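Local coordinates for protein methylxanthine N3-demethylase NdmB (Pseudomonas putida, PDB 6ICL) that removes the N3-methyl group of theobromine and related methylxanthines as formaldehyde, acting as a Rieske non-heme iron oxygenase in caffeine degradation, at residues A[47-50]-A[56-59]; A[65-70]-A[101-106]; A[156-161]-A[362-367]; A[198-203]-A[209-214]; A[228-233]-A[336-341]. One frame throughout, in Å; residues are numbered along the deposited sequence.

Contact 1 of 5, residues A[47-50]-A[56-59]; sequences ERAN and PMGV
The flat carboxamide of Asn-50 meets the pyrrolidine ring of Pro-56 at a slant, neither group lying squarely on the other. The nitrogen end does the touching: ND2 of Asn-50 is 3.6 Å from CD of Pro-56, while OD1 is hydrogen-bonded to the backbone N of Ser-52 in the connecting loop, a bond that fixes the rotation of the amide. CG of Asn-50 stands anti to the backbone N (chi1 -178°), which carries the amide over to the proline. A cis peptide bond precedes Pro-56. One residue back from Asn-50 and one on from Pro-56, the contact becomes apolar. The methyl CB of Ala-49 is 3.5 Å from CB of Met-57, and SD of Met-57 comes within 3.8 Å of the same Ala-49 CB. No hydrogen bond links the segments. The charged ends of Glu-47 and Arg-48 point elsewhere, to Arg-70 and Asp-177. A five-residue loop carries the chain from helix 43-48 into strand 57-61, one outermost strand of the six-stranded Rieske-domain sheet. Met-57 pairs with Leu-68 of strand 64-71 and also touches Cys-41 of strand 37-42, the other outermost strand.

Contact 2 of 5, residues A[65-70]-A[101-106]; sequences KLVLAR and DYLECP. With FES (Fe2/s2 (inorganic) cluster), chain B.
Leu-103 places its two methyls on Val-67 and Ala-69, two residues apart on the same side of strand 65-70. Its CD2 meets Val-67 tip to tip, 4.0 Å from CG1 and 4.1 Å from CG2, touching both branches of the valine. CD1 lies 4.2 Å from CB of Ala-69. With CG anti to the backbone N (chi1 172°), the leucine fork reaches across to both. No hydrogen bond joins the segments, and this leucine packing is apolar and buried. At one end Asp-101 comes near the carbonyl of Arg-70, but its OD2 takes its hydrogen bond from the backbone N of Asn-72. At the other, the chain leaves the strand and presents Cys-105, whose SG binds iron FE2 of the [2Fe-2S] cluster at 2.3 Å, with Cys-82 as second thiolate on that iron, as in Rieske-type sites. The contact packs the two sheets of the Rieske domain together beside this site. The segments run nearly antiparallel, at 151°, yet their axes come no closer than 8.0 Å. Strand 64-71 lies between 57-61 and 74-79 in the six-stranded sheet, strand 100-104 between 93-97 and 111-112 in the four-stranded one.

Contact 3 of 5, residues A[156-161]-A[362-367]; sequences DCTQIP and DSVLTN
The C-terminal end of helix 357-365 is packed here against the long irregular connection that leads from strand 146-150 of the six-stranded sheet to strand 171-181 of the seven-stranded sheet. Cys-157 carries most of the contact from the loop side, set between Val-364 and Leu-365 on the last helical turn. Its SG lies 4.0 Å from CG2 of Val-364, and its CB lies 3.8 Å from CD1 of Leu-365. The sulfur sits between the backbone N and the carbonyl carbon (chi1 58°), which turns it to the valine and leaves CB for the leucine. The other valine branch is used as well: CG1 of Val-364 comes within 3.5 Å of the carbonyl O of Cys-157. All of this is van der Waals packing, with no hydrogen bond across the segments. The helix end is closed by Thr-366, which grips one carbonyl twice: its backbone N is 2.9 Å and its OG1 2.7 Å from O of Asp-362. The two donors reach that oxygen from opposite faces of the carbonyl plane, OG1 tilted 28° out of it. Thr-158 turns its polar end to O of His-35 and to Arg-150. Cys-157 also touches Phe-360 and Arg-361 one turn earlier, while Val-364 packs on Leu-349 of helix 337-355, which places helix 357-365 between that helix and the interdomain loop.

Contact 4 of 5, residues A[198-203]-A[209-214]; sequences FAFVHP and PFFASH. With FE (Fe (III) ion), chain C.
Phe-211, Ala-199 and Phe-200 make this small contact. Phe-211 sends its ring from the turn toward the short helix 198-201, its CG anti to the backbone N (chi1 -173°). The leading atom is CE1, 3.9 Å from CB of Ala-199 and 4.3 Å from CZ of Phe-200; both approaches are oblique to the Phe-211 ring. The Ala-199 methyl serves both aromatics, since it also lies 3.9 Å above one face of the Phe-200 ring, displaced toward its rim. Phe-211 sits in a type II turn from Phe-210 to Ser-213, closed by Ser-213 N to Phe-210 O at 2.9 Å, with Ala-212 at positive phi. Past the helix end, His-202 points the other way: its NE2 binds the iron at 1.9 Å, and a water lies 2.1 Å from the metal. His-197 and Asp-314 complete the two-histidine, one-carboxylate set, and Glu-313 holds ND1 of His-202 from the second shell. His-108 of a neighbouring subunit, part of its [2Fe-2S] pocket, packs on Phe-200, so the patch lies where one subunit's cluster meets the next subunit's iron domain, as in other Rieske oxygenases. Between the two segments the contact is apolar packing, which demands no exact orientation of the rings.

Contact 5 of 5, residues A[228-233]-A[336-341]; sequences FKLAPP and DKISVQ
This is a buried helix-on-sheet contact, in which the first turn of helix 337-355 lies on the seven-stranded sheet by way of strand 225-230. Its core is a CH-pi interaction: CG1 of Ile-338 stands 4.0 Å from the centroid of the Phe-228 ring, 15° off the ring normal and so over the face. The isoleucine crosses the phenylalanine at about a right angle and spreads its branches over that face. CD1 of Ile-338 presses on one side, 3.4 Å from CE2 of Phe-228, and CG2 rests near the far end, 3.6 Å from CZ. Phe-228 has its CG between the backbone N and the carbonyl carbon (chi1 44°), a position that turns the ring to the helix. Leu-230, two residues on, adds a looser touch, its CD2 lying 4.4 Å from CD1 of Ile-338. The Phe-228 ring is also stacked with Tyr-250 of strand 246-253. With an alanine here, Ile-338 would probably lose the aromatic surface beneath CG1, CG2 and CD1, and Tyr-250 its stacking partner. A long helix near the C-terminal end, laid on an antiparallel sheet, is consistent with the helix-grip fold of Rieske oxygenase catalytic domains.

How the contacts relate
From the N terminus, contact 1 closes a five-residue loop between helix 43-48 and strand 57-61. Contact 2 then closes a 30-residue loop and joins the six-stranded sheet to the four-stranded one next to the cluster. The two touch through neighbouring strands 57-61 and 64-71 and the packing of Pro-56 on Leu-103. Contact 3 closes a span of 200 residues, inside which contacts 4 and 5 are nested, and ties the interdomain connection to helix 357-365, the last helix. Contact 4 closes a five-residue loop after the iron ligand His-202; contact 5 closes one of 102 residues, bringing strand 225-230 to helix 337-355. They follow in series, meet where Phe-210 packs on Leu-230, and both border the fourth subunit.

Contact 1 of 5, residues A[47-50]-A[56-59]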
# COMPACT_ATOMS: atom_id res chain seq x y z
N GLU A 47 -10.17 -12.25 -25.35
CA GLU A 47 -8.94 -12.21 -26.14
C GLU A 47 -7.77 -11.59 -25.38
O GLU A 47 -6.62 -11.97 -25.62
CB GLU A 47 -9.19 -11.47 -27.46
CG GLU A 47 -10.14 -12.26 -28.39
CD GLU A 47 -10.37 -11.56 -29.73
OE1 GLU A 47 -10.09 -10.35 -29.84
OE2 GLU A 47 -10.81 -12.24 -30.69
N ARG A 48 -8.04 -10.67 -24.44
CA ARG A 48 -7.01 -10.06 -23.59
C ARG A 48 -6.57 -10.94 -22.41
O ARG A 48 -5.58 -10.60 -21.76
CB ARG A 48 -7.51 -8.75 -22.98
CG ARG A 48 -7.42 -7.54 -23.86
CD ARG A 48 -8.48 -6.48 -23.44
NE ARG A 48 -8.92 -6.53 -22.04
CZ ARG A 48 -10.05 -5.97 -21.58
NH1 ARG A 48 -10.87 -5.33 -22.42
NH2 ARG A 48 -10.38 -6.04 -20.30
N ALA A 49 -7.30 -12.01 -22.09
CA ALA A 49 -7.02 -12.82 -20.91
C ALA A 49 -5.73 -13.64 -21.03
O ALA A 49 -5.21 -14.10 -20.01
CB ALA A 49 -8.18 -13.78 -20.67
N ASN A 50 -5.23 -13.87 -22.24
CA ASN A 50 -4.06 -14.72 -22.43
C ASN A 50 -3.32 -14.15 -23.63
O ASN A 50 -3.97 -13.71 -24.58
CB ASN A 50 -4.49 -16.19 -22.65
CG ASN A 50 -3.30 -17.15 -22.81
OD1 ASN A 50 -2.63 -17.17 -23.84
ND2 ASN A 50 -3.05 -17.96 -21.79
N PRO A 56 -6.30 -20.04 -22.70
CA PRO A 56 -7.50 -20.26 -21.88
C PRO A 56 -7.74 -19.14 -20.86
O PRO A 56 -6.82 -18.37 -20.56
CB PRO A 56 -7.19 -21.60 -21.19
CG PRO A 56 -5.66 -21.60 -21.05
CD PRO A 56 -5.16 -20.89 -22.30
N MET A 57 -8.98 -19.01 -20.40
CA MET A 57 -9.36 -17.95 -19.47
C MET A 57 -10.30 -18.56 -18.45
O MET A 57 -11.03 -19.51 -18.75
CB MET A 57 -10.02 -16.74 -20.20
CG MET A 57 -11.47 -16.35 -19.74
SD MET A 57 -11.89 -14.68 -20.22
CE MET A 57 -12.41 -13.87 -18.73
N GLY A 58 -10.27 -18.02 -17.23
CA GLY A 58 -11.15 -18.46 -16.16
C GLY A 58 -12.29 -17.47 -15.96
O GLY A 58 -12.09 -16.26 -16.01
N VAL A 59 -13.51 -18.01 -15.76
CA VAL A 59 -14.69 -17.24 -15.40
C VAL A 59 -15.45 -18.05 -14.37
O VAL A 59 -15.29 -19.27 -14.27
CB VAL A 59 -15.64 -16.91 -16.57
CG1 VAL A 59 -14.98 -15.99 -17.59
CG2 VAL A 59 -16.16 -18.21 -17.24

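Contact 2 of 5, residues A[65-70]-A[101-106]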
# COMPACT_ATOMS: atom_id res chain seq x y z
N LYS A 65 -16.67 -22.80 -11.54
CA LYS A 65 -15.44 -22.36 -12.18
C LYS A 65 -15.35 -23.01 -13.56
O LYS A 65 -15.33 -24.24 -13.68
CB LYS A 65 -14.24 -22.72 -11.31
CG LYS A 65 -14.46 -22.32 -9.84
CD LYS A 65 -13.17 -21.97 -9.09
CE LYS A 65 -12.09 -23.03 -9.18
NZ LYS A 65 -11.07 -22.85 -8.09
N LEU A 66 -15.31 -22.18 -14.59
CA LEU A 66 -15.30 -22.60 -15.99
C LEU A 66 -14.01 -22.13 -16.63
O LEU A 66 -13.45 -21.11 -16.24
CB LEU A 66 -16.48 -21.97 -16.79
CG LEU A 66 -17.92 -22.09 -16.24
CD1 LEU A 66 -18.92 -21.44 -17.20
CD2 LEU A 66 -18.29 -23.53 -16.00
N VAL A 67 -13.57 -22.86 -17.66
CA VAL A 67 -12.48 -22.41 -18.51
C VAL A 67 -13.04 -22.14 -19.90
O VAL A 67 -13.86 -22.91 -20.41
CB VAL A 67 -11.33 -23.44 -18.56
CG1 VAL A 67 -11.85 -24.85 -18.93
CG2 VAL A 67 -10.23 -22.98 -19.51
N LEU A 68 -12.65 -21.01 -20.48
CA LEU A 68 -12.93 -20.66 -21.86
C LEU A 68 -11.65 -20.82 -22.67
O LEU A 68 -10.58 -20.40 -22.23
CB LEU A 68 -13.44 -19.22 -21.98
CG LEU A 68 -14.67 -18.86 -21.12
CD1 LEU A 68 -15.06 -17.41 -21.33
CD2 LEU A 68 -15.86 -19.78 -21.43
N ALA A 69 -11.76 -21.42 -23.84
CA ALA A 69 -10.63 -21.46 -24.76
C ALA A 69 -11.16 -21.51 -26.18
O ALA A 69 -12.24 -22.06 -26.44
CB ALA A 69 -9.74 -22.68 -24.51
N ARG A 70 -10.41 -20.92 -27.09
CA ARG A 70 -10.79 -20.92 -28.50
C ARG A 70 -10.02 -22.05 -29.17
O ARG A 70 -8.79 -22.00 -29.25
CB ARG A 70 -10.50 -19.58 -29.18
CG ARG A 70 -10.89 -19.61 -30.65
CD ARG A 70 -11.47 -18.29 -31.08
NE ARG A 70 -10.58 -17.21 -30.71
CZ ARG A 70 -10.91 -15.93 -30.75
NH1 ARG A 70 -12.12 -15.57 -31.15
NH2 ARG A 70 -10.03 -15.01 -30.39
N ASP A 101 -6.82 -28.08 -32.56
CA ASP A 101 -6.51 -27.41 -31.31
C ASP A 101 -6.99 -28.20 -30.10
O ASP A 101 -8.03 -28.87 -30.14
CB ASP A 101 -7.13 -26.02 -31.28
CG ASP A 101 -6.58 -25.12 -32.35
OD1 ASP A 101 -5.45 -25.39 -32.79
OD2 ASP A 101 -7.27 -24.15 -32.74
N TYR A 102 -6.25 -28.08 -29.01
CA TYR A 102 -6.58 -28.74 -27.76
C TYR A 102 -6.31 -27.79 -26.60
O TYR A 102 -5.49 -26.87 -26.70
CB TYR A 102 -5.78 -30.04 -27.57
CG TYR A 102 -6.04 -31.04 -28.68
CD1 TYR A 102 -7.11 -31.93 -28.61
CD2 TYR A 102 -5.23 -31.07 -29.82
CE1 TYR A 102 -7.37 -32.82 -29.65
CE2 TYR A 102 -5.48 -31.96 -30.87
CZ TYR A 102 -6.55 -32.83 -30.77
OH TYR A 102 -6.80 -33.71 -31.79
N LEU A 103 -7.00 -28.04 -25.51
CA LEU A 103 -6.76 -27.35 -24.26
C LEU A 103 -5.86 -28.24 -23.41
O LEU A 103 -6.26 -29.33 -23.00
CB LEU A 103 -8.08 -27.04 -23.56
CG LEU A 103 -8.00 -26.48 -22.14
CD1 LEU A 103 -7.34 -25.12 -22.14
CD2 LEU A 103 -9.43 -26.39 -21.65
N GLU A 104 -4.64 -27.78 -23.18
CA GLU A 104 -3.64 -28.58 -22.50
C GLU A 104 -3.60 -28.23 -21.02
O GLU A 104 -3.52 -27.05 -20.67
CB GLU A 104 -2.26 -28.35 -23.12
CG GLU A 104 -1.17 -29.17 -22.48
CD GLU A 104 0.20 -28.84 -23.04
OE1 GLU A 104 0.66 -27.69 -22.86
OE2 GLU A 104 0.81 -29.71 -23.69
N CYS A 105 -3.65 -29.23 -20.16
CA CYS A 105 -3.56 -28.97 -18.72
C CYS A 105 -2.16 -28.46 -18.37
O CYS A 105 -1.17 -28.91 -18.95
CB CYS A 105 -3.88 -30.23 -17.93
SG CYS A 105 -3.73 -30.01 -16.11
N PRO A 106 -2.04 -27.51 -17.42
CA PRO A 106 -0.70 -27.01 -17.05
C PRO A 106 0.12 -28.00 -16.26
O PRO A 106 1.33 -27.77 -16.08
CB PRO A 106 -1.02 -25.77 -16.18
CG PRO A 106 -2.33 -26.11 -15.54
CD PRO A 106 -3.11 -26.82 -16.66
FE1 FES B . -2.47 -34.01 -14.32
FE2 FES B . -4.16 -32.17 -15.47
S1 FES B . -3.80 -32.48 -13.32
S2 FES B . -2.76 -33.57 -16.43

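Contact 3 of 5, residues A[156-161]-A[362-367]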
# COMPACT_ATOMS: atom_id res chain seq x y z
N ASP A 156 -34.19 -27.28 -23.18
CA ASP A 156 -34.20 -26.82 -24.58
C ASP A 156 -35.30 -25.81 -24.88
O ASP A 156 -36.07 -25.95 -25.83
CB ASP A 156 -34.30 -28.02 -25.54
CG ASP A 156 -34.19 -27.61 -27.01
OD1 ASP A 156 -33.46 -26.65 -27.34
OD2 ASP A 156 -34.86 -28.25 -27.86
N CYS A 157 -35.38 -24.74 -24.06
CA CYS A 157 -36.39 -23.72 -24.35
C CYS A 157 -35.92 -22.29 -24.11
O CYS A 157 -36.76 -21.38 -24.06
CB CYS A 157 -37.65 -23.95 -23.54
SG CYS A 157 -37.38 -23.97 -21.78
N THR A 158 -34.62 -22.05 -23.97
CA THR A 158 -34.11 -20.71 -23.73
C THR A 158 -33.17 -20.30 -24.85
O THR A 158 -32.56 -21.15 -25.52
CB THR A 158 -33.38 -20.63 -22.37
OG1 THR A 158 -32.37 -21.64 -22.30
CG2 THR A 158 -34.38 -20.83 -21.20
N GLN A 159 -33.06 -19.00 -25.08
CA GLN A 159 -32.17 -18.48 -26.11
C GLN A 159 -31.36 -17.30 -25.57
O GLN A 159 -31.63 -16.78 -24.48
CB GLN A 159 -32.94 -18.06 -27.36
CG GLN A 159 -33.94 -16.95 -27.16
CD GLN A 159 -34.76 -16.72 -28.43
OE1 GLN A 159 -34.30 -17.00 -29.53
NE2 GLN A 159 -35.98 -16.21 -28.27
N ILE A 160 -30.38 -16.88 -26.35
CA ILE A 160 -29.51 -15.78 -25.93
C ILE A 160 -30.32 -14.48 -25.90
O ILE A 160 -31.07 -14.19 -26.85
CB ILE A 160 -28.30 -15.66 -26.86
CG1 ILE A 160 -27.38 -16.86 -26.64
CG2 ILE A 160 -27.56 -14.33 -26.61
CD1 ILE A 160 -26.41 -17.12 -27.76
N PRO A 161 -30.19 -13.69 -24.84
CA PRO A 161 -31.00 -12.48 -24.69
C PRO A 161 -31.07 -11.60 -25.92
O PRO A 161 -30.15 -11.53 -26.74
CB PRO A 161 -30.30 -11.76 -23.53
CG PRO A 161 -29.94 -12.95 -22.60
CD PRO A 161 -29.53 -14.07 -23.57
N ASP A 362 -43.24 -24.66 -19.88
CA ASP A 362 -44.49 -23.92 -19.85
C ASP A 362 -44.28 -22.54 -19.26
O ASP A 362 -44.77 -21.54 -19.80
CB ASP A 362 -45.54 -24.69 -19.04
CG ASP A 362 -46.23 -25.77 -19.85
OD1 ASP A 362 -46.29 -25.65 -21.09
OD2 ASP A 362 -46.73 -26.73 -19.23
N SER A 363 -43.56 -22.47 -18.14
CA SER A 363 -43.32 -21.18 -17.49
C SER A 363 -42.54 -20.24 -18.41
O SER A 363 -42.89 -19.06 -18.54
CB SER A 363 -42.59 -21.40 -16.18
OG SER A 363 -42.36 -20.15 -15.55
N VAL A 364 -41.49 -20.74 -19.07
CA VAL A 364 -40.69 -19.91 -19.97
C VAL A 364 -41.52 -19.46 -21.17
O VAL A 364 -41.53 -18.28 -21.54
CB VAL A 364 -39.43 -20.67 -20.45
CG1 VAL A 364 -38.72 -19.88 -21.54
CG2 VAL A 364 -38.47 -20.97 -19.32
N LEU A 365 -42.22 -20.40 -21.81
CA LEU A 365 -42.76 -20.18 -23.15
C LEU A 365 -44.19 -19.65 -23.20
O LEU A 365 -44.61 -19.14 -24.25
CB LEU A 365 -42.67 -21.48 -23.95
CG LEU A 365 -41.26 -21.98 -24.19
CD1 LEU A 365 -41.29 -23.44 -24.62
CD2 LEU A 365 -40.58 -21.11 -25.24
N THR A 366 -44.96 -19.76 -22.12
CA THR A 366 -46.36 -19.34 -22.15
C THR A 366 -46.48 -17.82 -22.14
O THR A 366 -46.10 -17.16 -21.16
CB THR A 366 -47.13 -19.91 -20.96
OG1 THR A 366 -47.18 -21.34 -21.06
CG2 THR A 366 -48.53 -19.34 -20.90
N ASN A 367 -47.03 -17.24 -23.22
CA ASN A 367 -47.21 -15.81 -23.25
C ASN A 367 -48.38 -15.41 -22.36
O ASN A 367 -49.31 -16.18 -22.13
CB ASN A 367 -47.42 -15.32 -24.67
CG ASN A 367 -46.19 -15.49 -25.51
OD1 ASN A 367 -45.21 -16.09 -25.06
ND2 ASN A 367 -46.21 -14.97 -26.72

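Contact 4 of 5, residues A[198-203]-A[209-214]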
# COMPACT_ATOMS: atom_id res chain seq x y z
N PHE A 198 -34.64 8.02 -9.54
CA PHE A 198 -33.84 9.08 -10.16
C PHE A 198 -33.73 10.31 -9.27
O PHE A 198 -32.66 10.92 -9.17
CB PHE A 198 -34.42 9.50 -11.52
CG PHE A 198 -34.11 8.55 -12.63
CD1 PHE A 198 -33.83 7.21 -12.38
CD2 PHE A 198 -34.11 9.00 -13.94
CE1 PHE A 198 -33.55 6.33 -13.41
CE2 PHE A 198 -33.84 8.12 -14.97
CZ PHE A 198 -33.56 6.78 -14.70
N ALA A 199 -34.84 10.72 -8.63
CA ALA A 199 -34.81 11.97 -7.87
C ALA A 199 -33.83 11.90 -6.71
O ALA A 199 -33.27 12.92 -6.29
CB ALA A 199 -36.21 12.32 -7.37
N PHE A 200 -33.57 10.69 -6.21
CA PHE A 200 -32.73 10.54 -5.03
C PHE A 200 -31.34 10.03 -5.35
O PHE A 200 -30.37 10.46 -4.71
CB PHE A 200 -33.46 9.61 -4.03
CG PHE A 200 -34.92 10.00 -3.86
CD1 PHE A 200 -35.28 11.07 -3.04
CD2 PHE A 200 -35.92 9.38 -4.62
CE1 PHE A 200 -36.62 11.49 -2.94
CE2 PHE A 200 -37.26 9.79 -4.52
CZ PHE A 200 -37.60 10.83 -3.68
N VAL A 201 -31.20 9.14 -6.33
CA VAL A 201 -29.89 8.61 -6.69
C VAL A 201 -29.21 9.47 -7.75
O VAL A 201 -27.99 9.66 -7.72
CB VAL A 201 -30.02 7.15 -7.15
CG1 VAL A 201 -28.65 6.57 -7.59
CG2 VAL A 201 -30.65 6.29 -6.05
N HIS A 202 -30.00 10.02 -8.70
CA HIS A 202 -29.46 10.71 -9.87
C HIS A 202 -29.90 12.17 -9.98
O HIS A 202 -30.13 12.64 -11.10
CB HIS A 202 -29.89 9.99 -11.17
CG HIS A 202 -29.55 8.52 -11.21
ND1 HIS A 202 -28.26 8.05 -11.11
CD2 HIS A 202 -30.34 7.43 -11.36
CE1 HIS A 202 -28.27 6.72 -11.19
NE2 HIS A 202 -29.52 6.32 -11.34
N PRO A 203 -30.01 12.95 -8.89
CA PRO A 203 -30.69 14.25 -9.03
C PRO A 203 -30.01 15.21 -10.00
O PRO A 203 -30.70 15.85 -10.81
CB PRO A 203 -30.70 14.80 -7.60
CG PRO A 203 -29.57 14.11 -6.91
CD PRO A 203 -29.53 12.73 -7.52
N PRO A 209 -38.72 11.59 -16.06
CA PRO A 209 -39.90 11.98 -16.84
C PRO A 209 -41.23 11.54 -16.25
O PRO A 209 -42.27 11.79 -16.88
CB PRO A 209 -39.65 11.30 -18.20
CG PRO A 209 -38.86 10.08 -17.84
CD PRO A 209 -37.99 10.46 -16.67
N PHE A 210 -41.25 10.90 -15.07
CA PHE A 210 -42.48 10.39 -14.49
C PHE A 210 -42.64 10.74 -13.01
O PHE A 210 -43.42 10.08 -12.32
CB PHE A 210 -42.58 8.87 -14.61
CG PHE A 210 -42.31 8.32 -15.99
CD1 PHE A 210 -41.08 7.75 -16.29
CD2 PHE A 210 -43.30 8.33 -16.97
CE1 PHE A 210 -40.83 7.21 -17.56
CE2 PHE A 210 -43.06 7.80 -18.22
CZ PHE A 210 -41.82 7.24 -18.52
N PHE A 211 -41.92 11.74 -12.49
CA PHE A 211 -41.87 11.86 -11.03
C PHE A 211 -43.25 12.20 -10.47
O PHE A 211 -43.95 13.08 -10.99
CB PHE A 211 -40.86 12.91 -10.57
CG PHE A 211 -40.68 12.94 -9.06
CD1 PHE A 211 -40.24 11.81 -8.38
CD2 PHE A 211 -40.96 14.09 -8.33
CE1 PHE A 211 -40.07 11.83 -7.00
CE2 PHE A 211 -40.80 14.12 -6.95
CZ PHE A 211 -40.35 12.99 -6.28
N ALA A 212 -43.62 11.49 -9.40
CA ALA A 212 -44.90 11.61 -8.70
C ALA A 212 -46.09 11.24 -9.58
O ALA A 212 -47.25 11.37 -9.14
CB ALA A 212 -45.09 13.01 -8.10
N SER A 213 -45.84 10.78 -10.81
CA SER A 213 -46.84 10.23 -11.72
C SER A 213 -46.98 8.73 -11.51
O SER A 213 -46.07 8.06 -11.00
CB SER A 213 -46.46 10.52 -13.18
OG SER A 213 -46.05 11.86 -13.37
N HIS A 214 -48.14 8.19 -11.90
CA HIS A 214 -48.35 6.74 -12.00
C HIS A 214 -48.75 6.45 -13.43
O HIS A 214 -49.94 6.25 -13.73
CB HIS A 214 -49.43 6.22 -11.04
CG HIS A 214 -49.50 6.95 -9.73
ND1 HIS A 214 -48.39 7.48 -9.11
CD2 HIS A 214 -50.55 7.23 -8.93
CE1 HIS A 214 -48.76 8.07 -7.99
NE2 HIS A 214 -50.06 7.93 -7.85
FE FE C . -30.05 4.50 -11.51
O HOH W 1 -30.40 3.79 -13.43

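Contact 5 of 5, residues A[228-233]-A[336-341]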
# COMPACT_ATOMS: atom_id res chain seq x y z
N PHE A 228 -42.61 -4.31 -21.63
CA PHE A 228 -43.43 -3.21 -21.15
C PHE A 228 -42.94 -1.95 -21.83
O PHE A 228 -41.83 -1.88 -22.35
CB PHE A 228 -43.40 -3.08 -19.62
CG PHE A 228 -42.02 -3.22 -19.02
CD1 PHE A 228 -41.47 -4.47 -18.79
CD2 PHE A 228 -41.28 -2.10 -18.68
CE1 PHE A 228 -40.20 -4.60 -18.23
CE2 PHE A 228 -40.00 -2.23 -18.12
CZ PHE A 228 -39.47 -3.47 -17.90
N LYS A 229 -43.80 -0.95 -21.81
CA LYS A 229 -43.54 0.32 -22.47
C LYS A 229 -43.97 1.41 -21.50
O LYS A 229 -44.99 1.27 -20.82
CB LYS A 229 -44.29 0.40 -23.82
CG LYS A 229 -44.26 1.78 -24.49
CD LYS A 229 -44.60 1.69 -25.98
CE LYS A 229 -44.69 3.08 -26.63
NZ LYS A 229 -45.98 3.31 -27.34
N LEU A 230 -43.15 2.44 -21.37
CA LEU A 230 -43.43 3.57 -20.50
C LEU A 230 -43.45 4.83 -21.36
O LEU A 230 -42.55 5.04 -22.17
CB LEU A 230 -42.38 3.71 -19.40
CG LEU A 230 -42.09 2.51 -18.50
CD1 LEU A 230 -41.02 2.86 -17.48
CD2 LEU A 230 -43.33 2.02 -17.79
N ALA A 231 -44.49 5.64 -21.18
CA ALA A 231 -44.60 6.90 -21.89
C ALA A 231 -44.88 8.02 -20.86
O ALA A 231 -45.68 7.80 -19.94
CB ALA A 231 -45.71 6.86 -22.95
N PRO A 232 -44.21 9.15 -20.98
CA PRO A 232 -44.54 10.30 -20.11
C PRO A 232 -45.91 10.85 -20.47
O PRO A 232 -46.45 10.54 -21.54
CB PRO A 232 -43.43 11.32 -20.42
CG PRO A 232 -42.33 10.52 -21.04
CD PRO A 232 -43.00 9.39 -21.78
N PRO A 233 -46.52 11.67 -19.59
CA PRO A 233 -47.85 12.23 -19.87
C PRO A 233 -47.86 13.30 -20.98
O PRO A 233 -46.90 14.04 -21.16
CB PRO A 233 -48.26 12.85 -18.53
CG PRO A 233 -46.98 13.13 -17.82
CD PRO A 233 -46.04 12.04 -18.24
N ASP A 336 -44.13 -0.31 -8.13
CA ASP A 336 -43.17 -1.40 -8.31
C ASP A 336 -43.70 -2.50 -9.22
O ASP A 336 -43.17 -3.62 -9.21
CB ASP A 336 -42.78 -2.00 -6.96
CG ASP A 336 -42.20 -0.97 -6.00
OD1 ASP A 336 -41.42 -0.09 -6.41
OD2 ASP A 336 -42.54 -1.05 -4.80
N LYS A 337 -44.72 -2.20 -10.04
CA LYS A 337 -45.38 -3.20 -10.87
C LYS A 337 -44.37 -4.04 -11.67
O LYS A 337 -44.45 -5.28 -11.70
CB LYS A 337 -46.36 -2.49 -11.81
CG LYS A 337 -47.24 -3.35 -12.71
CD LYS A 337 -48.13 -2.43 -13.57
CE LYS A 337 -49.40 -3.11 -14.07
NZ LYS A 337 -49.07 -4.45 -14.61
N ILE A 338 -43.43 -3.38 -12.35
CA ILE A 338 -42.40 -4.12 -13.10
C ILE A 338 -41.64 -5.06 -12.18
O ILE A 338 -41.48 -6.25 -12.47
CB ILE A 338 -41.46 -3.13 -13.80
CG1 ILE A 338 -42.21 -2.34 -14.87
CG2 ILE A 338 -40.26 -3.87 -14.36
CD1 ILE A 338 -41.49 -1.07 -15.30
N SER A 339 -41.15 -4.54 -11.06
CA SER A 339 -40.39 -5.37 -10.13
C SER A 339 -41.24 -6.54 -9.61
O SER A 339 -40.75 -7.67 -9.50
CB SER A 339 -39.88 -4.49 -8.99
OG SER A 339 -39.70 -5.24 -7.82
N VAL A 340 -42.51 -6.29 -9.29
CA VAL A 340 -43.38 -7.36 -8.80
C VAL A 340 -43.57 -8.44 -9.86
O VAL A 340 -43.47 -9.63 -9.57
CB VAL A 340 -44.72 -6.75 -8.32
CG1 VAL A 340 -45.75 -7.84 -8.03
CG2 VAL A 340 -44.49 -5.94 -7.07
N GLN A 341 -43.81 -8.03 -11.10
CA GLN A 341 -43.95 -9.01 -12.18
C GLN A 341 -42.64 -9.77 -12.42
O GLN A 341 -42.65 -10.97 -12.73
CB GLN A 341 -44.40 -8.31 -13.46
CG GLN A 341 -45.82 -7.76 -13.34
CD GLN A 341 -46.78 -8.82 -12.83
OE1 GLN A 341 -46.85 -9.93 -13.38
NE2 GLN A 341 -47.49 -8.51 -11.77